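Local coordinates for AT-rich interactive domain-containing protein 4 (Arabidopsis thaliana, PDB 6LQF) that reads methylated histone H3 (H3K4me3) and DNA together through a PHD finger joined to an ARID domain, as a component of an ISWI chromatin-remodelling complex, at residues 146-155 / 178-186; 70-78 / 124-132. All coordinates share one frame; numbering follows the deposited sequence.

Overall arrangement
Contact 1 (146-155 with 178-186) lies well out in the PHD finger, its centre about 19 Å from that of the chain, whereas contact 2 (70-78 with 124-132) sits about 7 Å from that centre, where the ARID domain meets the chain leading into the finger. They share no helix or strand, and both are partly buried. Four cysteines round one zinc and a tyrosine packed on the strand pair hold contact 1, amid little regular structure; contact 2 relies on a tyrosine-carboxylate bond, a helix-end carbonyl and two valines, with zinc touching one end. Their centres are about 20 Å apart, yet Trp154 packs against Ser75, Asp130 and Glu132, and the bound peptide reaches both.

Contact 1 of 2, residues 146-155 / 178-186; sequences VNCGSCGEWA and EYVCPNCSV. With ZN (zinc ion), chain F.
The Tyr179 ring takes Val146 over one face, with CB 4.3 Å from the ring centroid and 23° off its normal, a CH-pi contact. At the ring's edge, in its plane, lie Asn147 O and Cys148 N. Ala155 CB comes obliquely to the phenol end, where Tyr179 OH is hydrogen-bonded to Asp160. Tyr179 points its CB at the strand pair, and CG anti to the backbone N (chi1 177°) brings the ring against Val146, whose CG1 packs closely on Tyr179 CB at 3.3 Å. On one face of the Trp154 ring sits Asn147 ND2, which also donates to Gly152 O; Trp154 itself packs on a modified side chain of the bound peptide, consistent with a methyl-lysine reader. Beyond Tyr179 the chain enters the second zinc site of the PHD finger. Cys148 and Cys151 from one segment and Cys181 and Cys184 from the other close on a single zinc, with Cys148 SG at 2.3 Å from the metal; these pairs interleave along the sequence with Cys134, Cys137, His156 and Cys159 of the other site, the cross-brace of this fold. Cys148 SG also receives three backbone N-H groups: those of Ser150 and Cys151 in its own turn and, across the contact, that of Cys181, whose N lies 3.3 Å from Cys148 SG in a nearly straight bond (170°). Such donors would probably spread the negative charge of the thiolate. Next door, Gly149 N gives a 2.8 Å bond to Tyr179 O, while Ser150 OG rests 3.4 Å from Cys184 SG.

Contact 2 of 2, residues 70-78 / 124-132; sequences YREVVSRGG and YAHDDVDGE. With ZN (zinc ion), chain E.
Tyr70 OH donates to Asp128 OD2 at 2.6 Å, meeting the lone pair turned away from the other carboxylate oxygen. CG anti to the backbone N (chi1 -175°) carries the Tyr70 hydroxyl out to this carboxylate, which stands nearly perpendicular to the ring (88°) at its edge and whose OD1 forms a salt bridge with Arg18. A water bridges the same two residues, donating to Tyr70 OH and accepting from Asp128 N. A phenylalanine in place of Tyr70 would probably leave Asp128 OD2 without this donor and the water with one partner fewer. The tight part continues at the helix end, where Val74 CG1 lies over one face of the Tyr70 ring. Val74 O takes Gly77 N and Asp130 N from opposite faces of its plane, with Asp130 N 3.0 Å away. Gly77 completes a Schellman motif. Val129 straddles this turn, CG1 3.3 Å from Gly77 C and CG2 4.0 Å from Val74 CB, yet is exposed to solvent. Looser is the link from Asp130 OD2 to Ser75 O through a water, weakly bound on the aspartate side. Asp130 OD1 accepts from Glu132 N in an Asx turn. His126 shares its zinc with His14, Cys16 and Asp32. The Tyr70-Asp128 and Val74-Asp130 bonds, with Val129, tie the end of helix 66-74 to the chain leaving helix 120-124, while Tyr70 and Val74 pack on Tyr115 of helix 107-118 and on Glu123.

Contact 1 of 2, residues 146-155 / 178-186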
loop_
_atom_site.group_PDB
_atom_site.type_symbol
_atom_site.label_atom_id
_atom_site.label_comp_id
_atom_site.label_asym_id
_atom_site.label_seq_id
_atom_site.Cartn_x
_atom_site.Cartn_y
_atom_site.Cartn_z
ATOM N N VAL A 146 -0.393 -13.929 -3.980
ATOM C CA VAL A 146 -1.770 -13.466 -4.031
ATOM C C VAL A 146 -2.374 -13.470 -2.615
ATOM O O VAL A 146 -2.036 -14.314 -1.770
ATOM C CB VAL A 146 -2.634 -14.297 -5.004
ATOM C CG1 VAL A 146 -3.989 -13.706 -5.083
ATOM C CG2 VAL A 146 -2.090 -14.265 -6.380
ATOM N N ASN A 147 -3.265 -12.497 -2.348
ATOM C CA ASN A 147 -3.906 -12.377 -1.047
ATOM C C ASN A 147 -5.279 -13.078 -1.131
ATOM O O ASN A 147 -6.062 -12.827 -2.073
ATOM C CB ASN A 147 -4.073 -10.919 -0.653
ATOM C CG ASN A 147 -4.665 -10.764 0.748
ATOM O OD1 ASN A 147 -5.815 -10.337 0.905
ATOM N ND2 ASN A 147 -3.912 -11.100 1.744
ATOM N N CYS A 148 -5.559 -13.951 -0.177
ATOM C CA CYS A 148 -6.861 -14.597 -0.177
ATOM C C CYS A 148 -7.975 -13.634 0.123
ATOM O O CYS A 148 -7.975 -13.019 1.175
ATOM C CB CYS A 148 -6.831 -15.717 0.837
ATOM S SG CYS A 148 -8.449 -16.622 0.949
ATOM N N GLY A 149 -8.975 -13.610 -0.755
ATOM C CA GLY A 149 -10.127 -12.726 -0.562
ATOM C C GLY A 149 -11.010 -13.170 0.611
ATOM O O GLY A 149 -11.830 -12.386 1.101
ATOM N N SER A 150 -10.873 -14.396 1.080
ATOM C CA SER A 150 -11.735 -14.888 2.142
ATOM C C SER A 150 -11.112 -14.680 3.538
ATOM O O SER A 150 -11.738 -14.107 4.437
ATOM C CB SER A 150 -11.993 -16.365 1.871
ATOM O OG SER A 150 -12.642 -16.980 2.954
ATOM N N CYS A 151 -9.880 -15.130 3.736
ATOM C CA CYS A 151 -9.262 -15.061 5.055
ATOM C C CYS A 151 -8.260 -13.916 5.197
ATOM O O CYS A 151 -7.831 -13.654 6.313
ATOM C CB CYS A 151 -8.553 -16.382 5.408
ATOM S SG CYS A 151 -7.097 -16.817 4.411
ATOM N N GLY A 152 -7.852 -13.306 4.080
ATOM C CA GLY A 152 -6.907 -12.203 4.065
ATOM C C GLY A 152 -5.445 -12.607 4.285
ATOM O O GLY A 152 -4.602 -11.728 4.425
ATOM N N GLU A 153 -5.125 -13.905 4.313
ATOM C CA GLU A 153 -3.744 -14.313 4.409
ATOM C C GLU A 153 -3.113 -14.321 3.021
ATOM O O GLU A 153 -3.806 -14.200 1.998
ATOM C CB GLU A 153 -3.637 -15.668 5.071
ATOM C CG GLU A 153 -4.049 -15.598 6.509
ATOM C CD GLU A 153 -4.015 -16.945 7.187
ATOM O OE1 GLU A 153 -3.698 -17.944 6.510
ATOM O OE2 GLU A 153 -4.302 -17.006 8.401
ATOM N N TRP A 154 -1.793 -14.486 2.979
ATOM C CA TRP A 154 -1.071 -14.420 1.741
ATOM C C TRP A 154 -0.466 -15.750 1.332
ATOM O O TRP A 154 -0.085 -16.503 2.194
ATOM C CB TRP A 154 0.085 -13.438 1.875
ATOM C CG TRP A 154 -0.313 -11.960 1.874
ATOM C CD1 TRP A 154 -0.568 -11.163 2.941
ATOM C CD2 TRP A 154 -0.413 -11.147 0.710
ATOM N NE1 TRP A 154 -0.843 -9.872 2.507
ATOM C CE2 TRP A 154 -0.701 -9.835 1.142
ATOM C CE3 TRP A 154 -0.195 -11.387 -0.651
ATOM C CZ2 TRP A 154 -0.883 -8.784 0.235
ATOM C CZ3 TRP A 154 -0.377 -10.350 -1.550
ATOM C CH2 TRP A 154 -0.657 -9.063 -1.113
ATOM N N ALA A 155 -0.496 -16.038 0.046
ATOM C CA ALA A 155 0.061 -17.281 -0.485
ATOM C C ALA A 155 0.980 -17.016 -1.664
ATOM O O ALA A 155 0.704 -16.159 -2.512
ATOM C CB ALA A 155 -1.065 -18.220 -0.915
ATOM N N GLU A 178 -10.783 -13.016 -8.743
ATOM C CA GLU A 178 -10.910 -13.281 -7.315
ATOM C C GLU A 178 -9.989 -14.455 -6.944
ATOM O O GLU A 178 -9.905 -15.428 -7.686
ATOM C CB GLU A 178 -12.387 -13.640 -6.977
ATOM C CG GLU A 178 -12.648 -14.069 -5.564
ATOM C CD GLU A 178 -14.057 -14.654 -5.401
ATOM O OE1 GLU A 178 -14.640 -15.096 -6.410
ATOM O OE2 GLU A 178 -14.568 -14.677 -4.268
ATOM N N TYR A 179 -9.258 -14.364 -5.834
ATOM C CA TYR A 179 -8.477 -15.492 -5.366
ATOM C C TYR A 179 -8.994 -15.976 -4.002
ATOM O O TYR A 179 -9.111 -15.189 -3.083
ATOM C CB TYR A 179 -6.988 -15.131 -5.268
ATOM C CG TYR A 179 -6.187 -16.287 -4.719
ATOM C CD1 TYR A 179 -5.950 -17.402 -5.500
ATOM C CD2 TYR A 179 -5.688 -16.276 -3.414
ATOM C CE1 TYR A 179 -5.245 -18.493 -4.987
ATOM C CE2 TYR A 179 -4.982 -17.359 -2.887
ATOM C CZ TYR A 179 -4.790 -18.470 -3.683
ATOM O OH TYR A 179 -4.092 -19.585 -3.228
ATOM N N VAL A 180 -9.256 -17.279 -3.884
ATOM C CA VAL A 180 -9.618 -17.880 -2.607
ATOM C C VAL A 180 -8.649 -19.009 -2.380
ATOM O O VAL A 180 -8.514 -19.870 -3.254
ATOM C CB VAL A 180 -11.075 -18.379 -2.610
ATOM C CG1 VAL A 180 -11.409 -19.146 -1.354
ATOM C CG2 VAL A 180 -12.022 -17.184 -2.785
ATOM N N CYS A 181 -7.982 -19.010 -1.241
ATOM C CA CYS A 181 -6.891 -19.974 -0.987
ATOM C C CYS A 181 -7.393 -21.411 -0.775
ATOM O O CYS A 181 -8.613 -21.610 -0.601
ATOM C CB CYS A 181 -6.078 -19.497 0.253
ATOM S SG CYS A 181 -6.792 -19.934 1.894
ATOM N N PRO A 182 -6.488 -22.398 -0.832
ATOM C CA PRO A 182 -6.937 -23.795 -0.718
ATOM C C PRO A 182 -7.560 -24.080 0.644
ATOM O O PRO A 182 -8.437 -24.943 0.736
ATOM C CB PRO A 182 -5.634 -24.590 -0.907
ATOM C CG PRO A 182 -4.733 -23.706 -1.697
ATOM C CD PRO A 182 -5.060 -22.292 -1.192
ATOM N N ASN A 183 -7.080 -23.451 1.710
ATOM C CA ASN A 183 -7.658 -23.694 3.036
ATOM C C ASN A 183 -9.086 -23.165 3.192
ATOM O O ASN A 183 -9.884 -23.769 3.908
ATOM C CB ASN A 183 -6.735 -23.116 4.115
ATOM C CG ASN A 183 -5.401 -23.829 4.146
ATOM O OD1 ASN A 183 -5.256 -24.891 3.521
ATOM N ND2 ASN A 183 -4.446 -23.295 4.881
ATOM N N CYS A 184 -9.421 -22.060 2.521
ATOM C CA CYS A 184 -10.757 -21.460 2.594
ATOM C C CYS A 184 -11.782 -22.097 1.668
ATOM O O CYS A 184 -12.984 -22.092 1.934
ATOM C CB CYS A 184 -10.687 -19.976 2.245
ATOM S SG CYS A 184 -9.998 -18.956 3.538
ATOM N N SER A 185 -11.317 -22.614 0.548
ATOM C CA SER A 185 -12.199 -23.072 -0.514
ATOM C C SER A 185 -13.178 -24.141 -0.077
ATOM O O SER A 185 -12.794 -25.119 0.562
ATOM C CB SER A 185 -11.361 -23.596 -1.678
ATOM O OG SER A 185 -10.837 -22.495 -2.411
ATOM N N VAL A 186 -14.450 -23.923 -0.416
ATOM C CA VAL A 186 -15.433 -24.997 -0.281
ATOM C C VAL A 186 -15.770 -25.539 -1.673
ATOM O O VAL A 186 -16.622 -26.437 -1.805
ATOM C CB VAL A 186 -16.726 -24.520 0.466
ATOM C CG1 VAL A 186 -16.357 -24.048 1.890
ATOM C CG2 VAL A 186 -17.485 -23.416 -0.320
HETATM ZN ZN ZN F . -8.033 -18.149 2.679
#

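Contact 2 of 2, residues 70-78 / 124-132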
loop_
_atom_site.group_PDB
_atom_site.type_symbol
_atom_site.label_atom_id
_atom_site.label_comp_id
_atom_site.label_asym_id
_atom_site.label_seq_id
_atom_site.Cartn_x
_atom_site.Cartn_y
_atom_site.Cartn_z
ATOM N N TYR A 70 -0.323 5.021 1.744
ATOM C CA TYR A 70 0.533 4.346 2.731
ATOM C C TYR A 70 0.025 2.950 3.040
ATOM O O TYR A 70 0.799 2.004 2.981
ATOM C CB TYR A 70 0.591 5.159 4.013
ATOM C CG TYR A 70 1.553 4.576 5.032
ATOM C CD1 TYR A 70 2.945 4.708 4.854
ATOM C CD2 TYR A 70 1.075 3.976 6.202
ATOM C CE1 TYR A 70 3.810 4.229 5.801
ATOM C CE2 TYR A 70 1.959 3.477 7.174
ATOM C CZ TYR A 70 3.318 3.654 6.974
ATOM O OH TYR A 70 4.202 3.176 7.936
ATOM N N ARG A 71 -1.285 2.817 3.318
ATOM C CA ARG A 71 -1.835 1.490 3.703
ATOM C C ARG A 71 -1.636 0.470 2.585
ATOM O O ARG A 71 -1.255 -0.691 2.861
ATOM C CB ARG A 71 -3.304 1.597 4.067
ATOM C CG ARG A 71 -3.462 2.373 5.378
ATOM C CD ARG A 71 -4.795 2.247 6.017
ATOM N NE ARG A 71 -5.849 2.713 5.156
ATOM C CZ ARG A 71 -7.140 2.621 5.478
ATOM N NH1 ARG A 71 -7.496 2.056 6.635
ATOM N NH2 ARG A 71 -8.074 3.082 4.652
ATOM N N GLU A 72 -1.845 0.895 1.340
ATOM C CA GLU A 72 -1.746 -0.070 0.255
ATOM C C GLU A 72 -0.300 -0.513 0.029
ATOM O O GLU A 72 -0.018 -1.684 -0.327
ATOM C CB GLU A 72 -2.308 0.497 -1.038
ATOM C CG GLU A 72 -3.831 0.695 -0.987
ATOM C CD GLU A 72 -4.618 -0.548 -0.508
ATOM O OE1 GLU A 72 -4.265 -1.682 -0.907
ATOM O OE2 GLU A 72 -5.625 -0.421 0.261
ATOM N N VAL A 73 0.652 0.359 0.253
ATOM C CA VAL A 73 2.056 0.010 0.026
ATOM C C VAL A 73 2.617 -0.806 1.176
ATOM O O VAL A 73 3.280 -1.855 0.912
ATOM C CB VAL A 73 2.916 1.279 -0.184
ATOM C CG1 VAL A 73 4.440 0.930 -0.156
ATOM C CG2 VAL A 73 2.547 1.889 -1.530
ATOM N N VAL A 74 2.296 -0.444 2.425
ATOM C CA VAL A 74 2.951 -1.194 3.503
ATOM C C VAL A 74 2.305 -2.583 3.621
ATOM O O VAL A 74 2.976 -3.539 4.027
ATOM C CB VAL A 74 2.963 -0.484 4.845
ATOM C CG1 VAL A 74 3.736 0.837 4.670
ATOM C CG2 VAL A 74 1.527 -0.187 5.366
ATOM N N SER A 75 1.029 -2.717 3.233
ATOM C CA SER A 75 0.363 -4.056 3.277
ATOM C C SER A 75 1.000 -5.014 2.283
ATOM O O SER A 75 0.835 -6.245 2.437
ATOM C CB SER A 75 -1.111 -3.921 3.007
ATOM O OG SER A 75 -1.383 -3.580 1.673
ATOM N N ARG A 76 1.725 -4.480 1.295
ATOM C CA ARG A 76 2.396 -5.311 0.288
ATOM C C ARG A 76 3.898 -5.444 0.502
ATOM O O ARG A 76 4.622 -6.001 -0.351
ATOM C CB ARG A 76 2.128 -4.768 -1.103
ATOM C CG ARG A 76 0.640 -4.960 -1.466
ATOM C CD ARG A 76 0.323 -4.319 -2.769
ATOM N NE ARG A 76 -1.023 -4.675 -3.227
ATOM C CZ ARG A 76 -2.128 -4.045 -2.850
ATOM N NH1 ARG A 76 -2.070 -3.041 -1.993
ATOM N NH2 ARG A 76 -3.307 -4.422 -3.325
ATOM N N GLY A 77 4.383 -5.025 1.665
ATOM C CA GLY A 77 5.779 -5.222 1.971
ATOM C C GLY A 77 6.616 -3.972 1.909
ATOM O O GLY A 77 7.822 -4.060 2.125
ATOM N N GLY A 78 6.012 -2.812 1.643
ATOM C CA GLY A 78 6.768 -1.553 1.689
ATOM C C GLY A 78 7.312 -1.120 0.340
ATOM O O GLY A 78 7.206 -1.853 -0.659
ATOM N N TYR A 124 10.136 3.712 7.215
ATOM C CA TYR A 124 11.287 3.119 7.905
ATOM C C TYR A 124 11.217 3.340 9.439
ATOM O O TYR A 124 11.698 2.525 10.229
ATOM C CB TYR A 124 12.589 3.708 7.380
ATOM C CG TYR A 124 12.919 3.467 5.903
ATOM C CD1 TYR A 124 12.344 2.435 5.176
ATOM C CD2 TYR A 124 13.774 4.345 5.230
ATOM C CE1 TYR A 124 12.684 2.235 3.814
ATOM C CE2 TYR A 124 14.099 4.166 3.900
ATOM C CZ TYR A 124 13.556 3.126 3.190
ATOM O OH TYR A 124 13.930 3.024 1.854
ATOM N N ALA A 125 10.640 4.469 9.854
ATOM C CA ALA A 125 10.575 4.760 11.298
ATOM C C ALA A 125 9.366 4.170 12.021
ATOM O O ALA A 125 9.165 4.437 13.212
ATOM C CB ALA A 125 10.589 6.264 11.529
ATOM N N HIS A 126 8.550 3.385 11.323
ATOM C CA HIS A 126 7.387 2.758 11.964
ATOM C C HIS A 126 7.397 1.257 11.718
ATOM O O HIS A 126 8.337 0.754 11.089
ATOM C CB HIS A 126 6.096 3.418 11.486
ATOM C CG HIS A 126 5.956 4.807 11.997
ATOM N ND1 HIS A 126 6.623 5.874 11.422
ATOM C CD2 HIS A 126 5.309 5.299 13.083
ATOM C CE1 HIS A 126 6.372 6.970 12.125
ATOM N NE2 HIS A 126 5.593 6.645 13.141
ATOM N N ASP A 127 6.417 0.553 12.273
ATOM C CA ASP A 127 6.412 -0.918 12.186
ATOM C C ASP A 127 5.129 -1.383 11.558
ATOM O O ASP A 127 4.438 -2.268 12.083
ATOM C CB ASP A 127 6.602 -1.529 13.565
ATOM C CG ASP A 127 7.939 -1.169 14.161
ATOM O OD1 ASP A 127 8.979 -1.454 13.517
ATOM O OD2 ASP A 127 7.942 -0.564 15.258
ATOM N N ASP A 128 4.822 -0.812 10.404
ATOM C CA ASP A 128 3.564 -1.048 9.751
ATOM C C ASP A 128 3.638 -1.996 8.566
ATOM O O ASP A 128 2.592 -2.307 7.974
ATOM C CB ASP A 128 2.997 0.275 9.267
ATOM C CG ASP A 128 2.853 1.284 10.389
ATOM O OD1 ASP A 128 2.460 0.885 11.508
ATOM O OD2 ASP A 128 3.081 2.465 10.128
ATOM N N VAL A 129 4.840 -2.409 8.185
ATOM C CA VAL A 129 4.986 -3.215 6.945
ATOM C C VAL A 129 4.667 -4.683 7.161
ATOM O O VAL A 129 5.154 -5.271 8.138
ATOM C CB VAL A 129 6.413 -3.074 6.373
ATOM C CG1 VAL A 129 6.638 -4.043 5.211
ATOM C CG2 VAL A 129 6.604 -1.616 5.932
ATOM N N ASP A 130 3.826 -5.263 6.283
ATOM C CA ASP A 130 3.421 -6.684 6.341
ATOM C C ASP A 130 4.553 -7.618 5.996
ATOM O O ASP A 130 5.235 -7.435 4.958
ATOM C CB ASP A 130 2.250 -6.914 5.401
ATOM C CG ASP A 130 1.610 -8.280 5.617
ATOM O OD1 ASP A 130 2.243 -9.308 5.286
ATOM O OD2 ASP A 130 0.460 -8.317 6.107
ATOM N N GLY A 131 4.841 -8.533 6.916
ATOM C CA GLY A 131 5.904 -9.501 6.686
ATOM C C GLY A 131 5.387 -10.919 6.899
ATOM O O GLY A 131 6.159 -11.797 7.307
ATOM N N GLU A 132 4.120 -11.138 6.583
ATOM C CA GLU A 132 3.481 -12.469 6.716
ATOM C C GLU A 132 4.151 -13.501 5.842
ATOM O O GLU A 132 4.634 -13.188 4.755
ATOM C CB GLU A 132 2.011 -12.409 6.331
ATOM C CG GLU A 132 1.113 -11.585 7.211
ATOM C CD GLU A 132 -0.286 -11.569 6.644
ATOM O OE1 GLU A 132 -0.823 -12.667 6.358
ATOM O OE2 GLU A 132 -0.826 -10.464 6.434
HETATM ZN ZN ZN E . 4.908 7.920 14.577
HETATM O O HOH W 1 6.164 1.195 8.587
HETATM O O HOH W 2 -1.252 -7.360 3.820
#